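Local coordinates for putative uncharacterized protein (Pyrococcus abyssi virus 1, PDB 4HR1) that is of unknown function but folds into a bundle of helices and comes from a virus that infects a hyperthermophilic archaeon, at residues L43-D57 / E77-Q91. Numbering follows the deposited sequence.
Sequences LKERVDEIATAVNWD and EIQKALLVLEDIKEQ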
ATOM      1  N   LEU A  43       7.291   8.934   9.963  1.00 48.18           N
ATOM      2  CA  LEU A  43       7.060   8.972   8.515  1.00 47.58           C
ATOM      3  C   LEU A  43       5.901   8.106   8.071  1.00 49.99           C
ATOM      4  O   LEU A  43       5.068   8.580   7.293  1.00 48.19           O
ATOM      5  CB  LEU A  43       8.328   8.671   7.718  1.00 47.78           C
ATOM      6  CG  LEU A  43       9.321   9.837   7.650  1.00 52.90           C
ATOM      7  CD1 LEU A  43      10.743   9.342   7.543  1.00 53.23           C
ATOM      8  CD2 LEU A  43       8.983  10.790   6.517  1.00 54.35           C
ATOM      9  N   LYS A  44       5.809   6.863   8.599  1.00 48.43           N
ATOM     10  CA  LYS A  44       4.696   5.946   8.299  1.00 49.48           C
ATOM     11  C   LYS A  44       3.340   6.601   8.657  1.00 52.57           C
ATOM     12  O   LYS A  44       2.413   6.579   7.835  1.00 50.36           O
ATOM     13  CB  LYS A  44       4.881   4.599   9.024  1.00 53.22           C
ATOM     14  CG  LYS A  44       3.803   3.563   8.711  1.00 71.73           C
ATOM     15  CD  LYS A  44       3.862   2.388   9.689  1.00 87.21           C
ATOM     16  CE  LYS A  44       2.538   1.666   9.830  1.00100.99           C
ATOM     17  NZ  LYS A  44       1.549   2.442  10.632  1.00109.41           N
ATOM     18  N   GLU A  45       3.264   7.246   9.850  1.00 49.65           N
ATOM     19  CA  GLU A  45       2.057   7.949  10.281  1.00 50.20           C
ATOM     20  C   GLU A  45       1.681   9.081   9.348  1.00 52.06           C
ATOM     21  O   GLU A  45       0.507   9.192   9.000  1.00 51.77           O
ATOM     22  CB  GLU A  45       2.146   8.417  11.749  1.00 52.47           C
ATOM     23  CG  GLU A  45       1.577   7.409  12.737  1.00 65.75           C
ATOM     24  CD  GLU A  45       0.224   6.847  12.339  1.00 84.91           C
ATOM     25  OE1 GLU A  45       0.170   5.646  11.986  1.00 74.56           O
ATOM     26  OE2 GLU A  45      -0.746   7.637  12.253  1.00 76.21           O
ATOM     27  N   ARG A  46       2.683   9.876   8.875  1.00 47.49           N
ATOM     28  CA  ARG A  46       2.473  10.956   7.889  1.00 46.49           C
ATOM     29  C   ARG A  46       1.875  10.387   6.594  1.00 48.41           C
ATOM     30  O   ARG A  46       0.987  11.017   6.003  1.00 49.17           O
ATOM     31  CB  ARG A  46       3.786  11.698   7.588  1.00 47.60           C
ATOM     32  CG  ARG A  46       4.018  12.955   8.425  1.00 57.14           C
ATOM     33  CD  ARG A  46       3.809  14.236   7.622  1.00 71.40           C
ATOM     34  NE  ARG A  46       4.882  14.488   6.650  1.00 85.33           N
ATOM     35  CZ  ARG A  46       4.829  15.417   5.697  1.00104.22           C
ATOM     36  NH1 ARG A  46       5.842  15.571   4.855  1.00 89.23           N
ATOM     37  NH2 ARG A  46       3.762  16.197   5.579  1.00 97.28           N
ATOM     38  N   VAL A  47       2.306   9.164   6.192  1.00 42.01           N
ATOM     39  CA  VAL A  47       1.779   8.506   4.984  1.00 40.70           C
ATOM     40  C   VAL A  47       0.309   8.110   5.180  1.00 45.84           C
ATOM     41  O   VAL A  47      -0.525   8.406   4.301  1.00 44.16           O
ATOM     42  CB  VAL A  47       2.651   7.319   4.474  1.00 42.82           C
ATOM     43  CG1 VAL A  47       2.086   6.713   3.191  1.00 41.53           C
ATOM     44  CG2 VAL A  47       4.095   7.749   4.269  1.00 42.59           C
ATOM     45  N   ASP A  48      -0.009   7.446   6.332  1.00 43.32           N
ATOM     46  CA  ASP A  48      -1.383   7.010   6.631  1.00 44.25           C
ATOM     47  C   ASP A  48      -2.360   8.196   6.672  1.00 47.57           C
ATOM     48  O   ASP A  48      -3.472   8.079   6.148  1.00 46.24           O
ATOM     49  CB  ASP A  48      -1.461   6.180   7.928  1.00 46.87           C
ATOM     50  CG  ASP A  48      -0.570   4.941   7.985  1.00 63.25           C
ATOM     51  OD1 ASP A  48      -0.316   4.444   9.111  1.00 65.64           O
ATOM     52  OD2 ASP A  48      -0.114   4.476   6.906  1.00 67.83           O
ATOM     53  N   GLU A  49      -1.908   9.354   7.217  1.00 44.28           N
ATOM     54  CA  GLU A  49      -2.709  10.580   7.277  1.00 45.15           C
ATOM     55  C   GLU A  49      -3.094  11.080   5.881  1.00 50.47           C
ATOM     56  O   GLU A  49      -4.280  11.238   5.582  1.00 50.23           O
ATOM     57  CB  GLU A  49      -1.973  11.677   8.066  1.00 46.74           C
ATOM     58  CG  GLU A  49      -2.399  11.741   9.525  1.00 57.01           C
ATOM     59  CD  GLU A  49      -1.288  11.853  10.550  1.00 77.87           C
ATOM     60  OE1 GLU A  49      -0.394  12.715  10.382  1.00 71.58           O
ATOM     61  OE2 GLU A  49      -1.341  11.106  11.555  1.00 77.27           O
ATOM     62  N   ILE A  50      -2.092  11.293   5.016  1.00 48.01           N
ATOM     63  CA  ILE A  50      -2.320  11.767   3.659  1.00 47.84           C
ATOM     64  C   ILE A  50      -3.106  10.760   2.834  1.00 50.77           C
ATOM     65  O   ILE A  50      -4.002  11.158   2.091  1.00 49.54           O
ATOM     66  CB  ILE A  50      -1.023  12.321   2.992  1.00 51.80           C
ATOM     67  CG1 ILE A  50      -1.299  13.080   1.683  1.00 52.52           C
ATOM     68  CG2 ILE A  50       0.051  11.270   2.820  1.00 54.79           C
ATOM     69  CD1 ILE A  50      -1.906  14.452   1.933  1.00 61.62           C
ATOM     70  N   ALA A  51      -2.838   9.453   3.037  1.00 48.65           N
ATOM     71  CA  ALA A  51      -3.541   8.368   2.343  1.00 48.41           C
ATOM     72  C   ALA A  51      -5.054   8.449   2.510  1.00 53.24           C
ATOM     73  O   ALA A  51      -5.766   8.345   1.511  1.00 53.95           O
ATOM     74  CB  ALA A  51      -3.023   7.011   2.795  1.00 48.84           C
ATOM     75  N   THR A  52      -5.545   8.681   3.746  1.00 50.25           N
ATOM     76  CA  THR A  52      -6.986   8.778   4.028  1.00 50.87           C
ATOM     77  C   THR A  52      -7.642   9.991   3.393  1.00 54.82           C
ATOM     78  O   THR A  52      -8.786   9.892   2.916  1.00 54.44           O
ATOM     79  CB  THR A  52      -7.319   8.584   5.515  1.00 63.33           C
ATOM     80  OG1 THR A  52      -6.409   9.339   6.308  1.00 63.63           O
ATOM     81  CG2 THR A  52      -7.288   7.104   5.934  1.00 64.00           C
ATOM     82  N   ALA A  53      -6.894  11.115   3.319  1.00 50.20           N
ATOM     83  CA  ALA A  53      -7.345  12.352   2.692  1.00 49.75           C
ATOM     84  C   ALA A  53      -7.743  12.181   1.216  1.00 54.72           C
ATOM     85  O   ALA A  53      -8.455  13.036   0.678  1.00 54.68           O
ATOM     86  CB  ALA A  53      -6.269  13.410   2.815  1.00 50.52           C
ATOM     87  N   VAL A  54      -7.310  11.075   0.569  1.00 51.53           N
ATOM     88  CA  VAL A  54      -7.585  10.804  -0.850  1.00 51.58           C
ATOM     89  C   VAL A  54      -8.479   9.593  -1.194  1.00 53.48           C
ATOM     90  O   VAL A  54      -8.844   9.435  -2.366  1.00 53.78           O
ATOM     91  CB  VAL A  54      -6.298  10.866  -1.718  1.00 56.85           C
ATOM     92  CG1 VAL A  54      -5.689  12.264  -1.702  1.00 56.58           C
ATOM     93  CG2 VAL A  54      -5.273   9.816  -1.289  1.00 56.72           C
ATOM     94  N   ASN A  55      -8.855   8.767  -0.181  1.00 48.36           N
ATOM     95  CA  ASN A  55      -9.731   7.580  -0.301  1.00 47.54           C
ATOM     96  C   ASN A  55     -10.985   7.876  -1.084  1.00 51.05           C
ATOM     97  O   ASN A  55     -11.514   6.996  -1.776  1.00 50.97           O
ATOM     98  CB  ASN A  55     -10.178   7.080   1.086  1.00 48.49           C
ATOM     99  CG  ASN A  55      -9.120   6.452   1.951  1.00 72.19           C
ATOM    100  OD1 ASN A  55      -8.042   6.050   1.484  1.00 70.85           O
ATOM    101  ND2 ASN A  55      -9.436   6.323   3.243  1.00 58.78           N
ATOM    102  N   TRP A  56     -11.503   9.111  -0.930  1.00 46.92           N
ATOM    103  CA  TRP A  56     -12.700   9.553  -1.629  1.00 45.01           C
ATOM    104  C   TRP A  56     -12.525   9.375  -3.127  1.00 45.78           C
ATOM    105  O   TRP A  56     -13.439   8.861  -3.767  1.00 44.24           O
ATOM    106  CB  TRP A  56     -13.045  11.002  -1.252  1.00 43.44           C
ATOM    107  CG  TRP A  56     -12.012  12.014  -1.642  1.00 43.70           C
ATOM    108  CD1 TRP A  56     -10.954  12.445  -0.890  1.00 46.50           C
ATOM    109  CD2 TRP A  56     -11.932  12.716  -2.889  1.00 42.69           C
ATOM    110  NE1 TRP A  56     -10.211  13.360  -1.597  1.00 45.35           N
ATOM    111  CE2 TRP A  56     -10.772  13.522  -2.843  1.00 46.40           C
ATOM    112  CE3 TRP A  56     -12.711  12.714  -4.060  1.00 43.45           C
ATOM    113  CZ2 TRP A  56     -10.392  14.346  -3.909  1.00 45.28           C
ATOM    114  CZ3 TRP A  56     -12.312  13.505  -5.131  1.00 44.46           C
ATOM    115  CH2 TRP A  56     -11.174  14.311  -5.046  1.00 44.92           C
ATOM    116  N   ASP A  57     -11.305   9.705  -3.673  1.00 41.00           N
ATOM    117  CA  ASP A  57     -11.028   9.612  -5.103  1.00 39.80           C
ATOM    118  C   ASP A  57     -10.909   8.200  -5.650  1.00 41.71           C
ATOM    119  O   ASP A  57     -11.275   7.955  -6.813  1.00 41.57           O
ATOM    120  CB  ASP A  57      -9.889  10.530  -5.545  1.00 42.16           C
ATOM    121  CG  ASP A  57      -9.901  10.775  -7.041  1.00 52.87           C
ATOM    122  OD1 ASP A  57      -8.845  10.571  -7.681  1.00 56.57           O
ATOM    123  OD2 ASP A  57     -11.004  11.033  -7.596  1.00 50.36           O
ATOM    124  N   GLU A  77      -7.252  19.690  -4.216  1.00 46.24           N
ATOM    125  CA  GLU A  77      -7.045  18.911  -2.997  1.00 45.58           C
ATOM    126  C   GLU A  77      -6.192  17.666  -3.344  1.00 46.71           C
ATOM    127  O   GLU A  77      -5.305  17.328  -2.566  1.00 47.11           O
ATOM    128  CB  GLU A  77      -8.405  18.531  -2.365  1.00 47.51           C
ATOM    129  CG  GLU A  77      -8.334  17.931  -0.964  1.00 59.91           C
ATOM    130  CD  GLU A  77      -7.971  16.458  -0.842  1.00 81.56           C
ATOM    131  OE1 GLU A  77      -8.390  15.649  -1.703  1.00 62.68           O
ATOM    132  OE2 GLU A  77      -7.276  16.112   0.140  1.00 85.39           O
ATOM    133  N   ILE A  78      -6.425  17.027  -4.515  1.00 40.94           N
ATOM    134  CA  ILE A  78      -5.615  15.892  -4.982  1.00 41.61           C
ATOM    135  C   ILE A  78      -4.150  16.380  -5.220  1.00 47.85           C
ATOM    136  O   ILE A  78      -3.199  15.732  -4.759  1.00 47.70           O
ATOM    137  CB  ILE A  78      -6.213  15.254  -6.274  1.00 44.47           C
ATOM    138  CG1 ILE A  78      -7.476  14.427  -5.988  1.00 44.55           C
ATOM    139  CG2 ILE A  78      -5.163  14.423  -7.037  1.00 45.44           C
ATOM    140  CD1 ILE A  78      -7.271  13.149  -5.086  1.00 60.19           C
ATOM    141  N   GLN A  79      -3.999  17.542  -5.925  1.00 43.24           N
ATOM    142  CA  GLN A  79      -2.718  18.163  -6.222  1.00 42.07           C
ATOM    143  C   GLN A  79      -1.960  18.545  -4.975  1.00 45.34           C
ATOM    144  O   GLN A  79      -0.747  18.374  -4.937  1.00 45.75           O
ATOM    145  CB  GLN A  79      -2.878  19.360  -7.174  1.00 43.09           C
ATOM    146  CG  GLN A  79      -3.175  18.970  -8.629  1.00 43.67           C
ATOM    147  CD  GLN A  79      -2.125  18.106  -9.320  1.00 62.68           C
ATOM    148  OE1 GLN A  79      -2.454  17.194 -10.087  1.00 61.09           O
ATOM    149  NE2 GLN A  79      -0.838  18.379  -9.098  1.00 46.89           N
ATOM    150  N   LYS A  80      -2.660  19.026  -3.944  1.00 42.64           N
ATOM    151  CA  LYS A  80      -2.026  19.401  -2.675  1.00 43.47           C
ATOM    152  C   LYS A  80      -1.598  18.159  -1.904  1.00 47.45           C
ATOM    153  O   LYS A  80      -0.597  18.201  -1.194  1.00 47.64           O
ATOM    154  CB  LYS A  80      -2.960  20.281  -1.830  1.00 47.06           C
ATOM    155  CG  LYS A  80      -2.955  21.751  -2.251  1.00 60.89           C
ATOM    156  CD  LYS A  80      -4.303  22.453  -2.043  1.00 73.60           C
ATOM    157  CE  LYS A  80      -4.608  22.834  -0.608  1.00 91.65           C
ATOM    158  NZ  LYS A  80      -5.331  21.752   0.128  1.00102.29           N
ATOM    159  N   ALA A  81      -2.349  17.049  -2.054  1.00 43.30           N
ATOM    160  CA  ALA A  81      -2.011  15.775  -1.425  1.00 42.69           C
ATOM    161  C   ALA A  81      -0.775  15.187  -2.128  1.00 44.69           C
ATOM    162  O   ALA A  81       0.180  14.795  -1.444  1.00 43.84           O
ATOM    163  CB  ALA A  81      -3.189  14.813  -1.508  1.00 43.56           C
ATOM    164  N   LEU A  82      -0.759  15.227  -3.498  1.00 39.86           N
ATOM    165  CA  LEU A  82       0.365  14.790  -4.335  1.00 39.73           C
ATOM    166  C   LEU A  82       1.673  15.445  -3.926  1.00 45.46           C
ATOM    167  O   LEU A  82       2.722  14.798  -3.927  1.00 44.10           O
ATOM    168  CB  LEU A  82       0.089  15.036  -5.816  1.00 39.52           C
ATOM    169  CG  LEU A  82      -0.823  14.010  -6.491  1.00 44.50           C
ATOM    170  CD1 LEU A  82      -1.167  14.448  -7.892  1.00 44.57           C
ATOM    171  CD2 LEU A  82      -0.182  12.615  -6.522  1.00 46.12           C
ATOM    172  N   LEU A  83       1.575  16.717  -3.503  1.00 44.51           N
ATOM    173  CA  LEU A  83       2.677  17.541  -3.047  1.00 45.11           C
ATOM    174  C   LEU A  83       3.232  17.094  -1.710  1.00 47.55           C
ATOM    175  O   LEU A  83       4.453  17.024  -1.545  1.00 47.36           O
ATOM    176  CB  LEU A  83       2.191  18.980  -2.946  1.00 45.93           C
ATOM    177  CG  LEU A  83       2.928  19.953  -3.819  1.00 52.13           C
ATOM    178  CD1 LEU A  83       1.977  21.051  -4.325  1.00 52.85           C
ATOM    179  CD2 LEU A  83       4.213  20.474  -3.119  1.00 53.76           C
ATOM    180  N   VAL A  84       2.337  16.812  -0.745  1.00 43.24           N
ATOM    181  CA  VAL A  84       2.700  16.359   0.612  1.00 42.05           C
ATOM    182  C   VAL A  84       3.398  14.983   0.496  1.00 41.87           C
ATOM    183  O   VAL A  84       4.406  14.744   1.162  1.00 40.25           O
ATOM    184  CB  VAL A  84       1.450  16.335   1.546  1.00 45.82           C
ATOM    185  CG1 VAL A  84       1.730  15.626   2.873  1.00 45.13           C
ATOM    186  CG2 VAL A  84       0.929  17.748   1.792  1.00 45.58           C
ATOM    187  N   LEU A  85       2.872  14.126  -0.402  1.00 36.72           N
ATOM    188  CA  LEU A  85       3.382  12.786  -0.692  1.00 36.64           C
ATOM    189  C   LEU A  85       4.818  12.853  -1.236  1.00 42.89           C
ATOM    190  O   LEU A  85       5.662  12.044  -0.832  1.00 43.38           O
ATOM    191  CB  LEU A  85       2.453  12.069  -1.692  1.00 36.00           C
ATOM    192  CG  LEU A  85       1.124  11.529  -1.154  1.00 38.80           C
ATOM    193  CD1 LEU A  85       0.145  11.212  -2.315  1.00 38.23           C
ATOM    194  CD2 LEU A  85       1.341  10.298  -0.285  1.00 37.87           C
ATOM    195  N   GLU A  86       5.104  13.866  -2.112  1.00 39.04           N
ATOM    196  CA  GLU A  86       6.425  14.076  -2.692  1.00 37.14           C
ATOM    197  C   GLU A  86       7.403  14.559  -1.657  1.00 40.60           C
ATOM    198  O   GLU A  86       8.540  14.111  -1.673  1.00 40.13           O
ATOM    199  CB  GLU A  86       6.369  14.912  -3.972  1.00 38.18           C
ATOM    200  CG  GLU A  86       7.569  14.728  -4.885  1.00 47.66           C
ATOM    201  CD  GLU A  86       7.797  13.378  -5.549  1.00 61.62           C
ATOM    202  OE1 GLU A  86       8.936  13.142  -6.010  1.00 51.51           O
ATOM    203  OE2 GLU A  86       6.829  12.596  -5.693  1.00 52.62           O
ATOM    204  N   ASP A  87       6.942  15.348  -0.669  1.00 40.00           N
ATOM    205  CA  ASP A  87       7.802  15.762   0.448  1.00 41.20           C
ATOM    206  C   ASP A  87       8.133  14.553   1.312  1.00 45.79           C
ATOM    207  O   ASP A  87       9.265  14.445   1.795  1.00 46.74           O
ATOM    208  CB  ASP A  87       7.130  16.846   1.313  1.00 44.78           C
ATOM    209  CG  ASP A  87       6.829  18.156   0.593  1.00 61.96           C
ATOM    210  OD1 ASP A  87       7.763  18.745   0.015  1.00 61.64           O
ATOM    211  OD2 ASP A  87       5.677  18.634   0.686  1.00 72.43           O
ATOM    212  N   ILE A  88       7.160  13.614   1.477  1.00 41.82           N
ATOM    213  CA  ILE A  88       7.367  12.390   2.260  1.00 41.04           C
ATOM    214  C   ILE A  88       8.466  11.544   1.597  1.00 40.94           C
ATOM    215  O   ILE A  88       9.417  11.139   2.278  1.00 39.07           O
ATOM    216  CB  ILE A  88       6.046  11.617   2.562  1.00 44.17           C
ATOM    217  CG1 ILE A  88       5.086  12.487   3.451  1.00 44.40           C
ATOM    218  CG2 ILE A  88       6.348  10.292   3.270  1.00 44.51           C
ATOM    219  CD1 ILE A  88       3.579  12.159   3.321  1.00 42.66           C
ATOM    220  N   LYS A  89       8.391  11.405   0.252  1.00 35.02           N
ATOM    221  CA  LYS A  89       9.386  10.685  -0.537  1.00 34.10           C
ATOM    222  C   LYS A  89      10.788  11.245  -0.265  1.00 38.77           C
ATOM    223  O   LYS A  89      11.695  10.478   0.048  1.00 36.51           O
ATOM    224  CB  LYS A  89       9.013  10.698  -2.029  1.00 34.96           C
ATOM    225  CG  LYS A  89       9.875   9.790  -2.896  1.00 37.80           C
ATOM    226  CD  LYS A  89       9.236   9.522  -4.248  1.00 40.00           C
ATOM    227  CE  LYS A  89      10.008   8.460  -5.007  1.00 39.77           C
ATOM    228  NZ  LYS A  89       9.292   7.997  -6.230  1.00 44.66           N
ATOM    229  N   GLU A  90      10.922  12.589  -0.288  1.00 37.75           N
ATOM    230  CA  GLU A  90      12.163  13.318  -0.034  1.00 38.66           C
ATOM    231  C   GLU A  90      12.712  12.961   1.338  1.00 43.38           C
ATOM    232  O   GLU A  90      13.883  12.605   1.454  1.00 42.24           O
ATOM    233  CB  GLU A  90      11.897  14.837  -0.151  1.00 40.53           C
ATOM    234  CG  GLU A  90      13.110  15.702  -0.446  1.00 49.65           C
ATOM    235  CD  GLU A  90      13.841  16.321   0.732  1.00 78.23           C
ATOM    236  OE1 GLU A  90      14.710  17.187   0.486  1.00 83.54           O
ATOM    237  OE2 GLU A  90      13.556  15.949   1.893  1.00 80.55           O
ATOM    238  N   GLN A  91      11.853  13.004   2.373  1.00 42.33           N
ATOM    239  CA  GLN A  91      12.242  12.683   3.749  1.00 42.65           C
ATOM    240  C   GLN A  91      12.597  11.198   3.925  1.00 47.25           C
ATOM    241  O   GLN A  91      13.423  10.867   4.782  1.00 47.68           O
ATOM    242  CB  GLN A  91      11.168  13.119   4.748  1.00 44.34           C
ATOM    243  CG  GLN A  91      10.891  14.619   4.812  1.00 64.13           C
ATOM    244  CD  GLN A  91       9.920  14.932   5.928  1.00 92.30           C
ATOM    245  OE1 GLN A  91      10.307  15.382   7.016  1.00 92.69           O
ATOM    246  NE2 GLN A  91       8.639  14.664   5.707  1.00 80.00           N
TER
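Leu43-Asp57 and Glu77-Gln91 run antiparallel, their axes at 159° and 10.1 Å apart at closest approach, with Ile50 facing Ala81 where the CA atoms come nearest; the small alanine side chain is consistent with the close approach there. The pairing is a worked example of knobs-into-holes packing, in which a side chain of one helix fills the gap between four of the other. Ile50 is the central knob, set among Ala81, Val84, Leu85 and Ile88, and its two branches divide the work. With CG1 anti to the backbone N (chi1 -168°), CD1 reaches across to Ala81, 3.6 Å from its CA, while CG2 meets Leu85 CD2 at 3.5 Å. Ile88 answers in the reverse direction, among Leu43, Arg46, Val47 and Ile50; its CG2 lies against Val47 CG2 (3.5 Å), and the Ile88 and Ile50 side chains pass each other in opposite directions, with Ile88 CD1 against Ile50 CG2. Arg46 turns a polar chain into a knob: bent at chi2 and chi3, it lays one guanidinium face over Ile88, with Val84 CG1 3.4 Å from NH2. Asp87 OD2 lies 5.2 Å from Arg46 NH1, too far for a salt bridge, though the opposite charges may still attract.

At the other end, where helix 43-57 is kinked, Trp56 NE1 donates to Glu77 OE1 (2.9 Å), a bent bond of 136° that lies near the indole plane yet meets the carboxylate from above its own plane. The same N-H makes a weak bond to Ala53 O; sharing it between two acceptors at the indole edge probably limits ring rotation. Ile78 CD1 fits between Trp56 CZ2 (3.5 Å), Asp57 CB and Val54 CG1.

The segments belong to helices 34-63 and 72-98 of the bundle, and helix 5-30 packs against both: Ile20 on Val47, Ile13 on Val54, Leu16 on Leu85. Leu70, in the intervening loop, packs on Trp56 and Asp57.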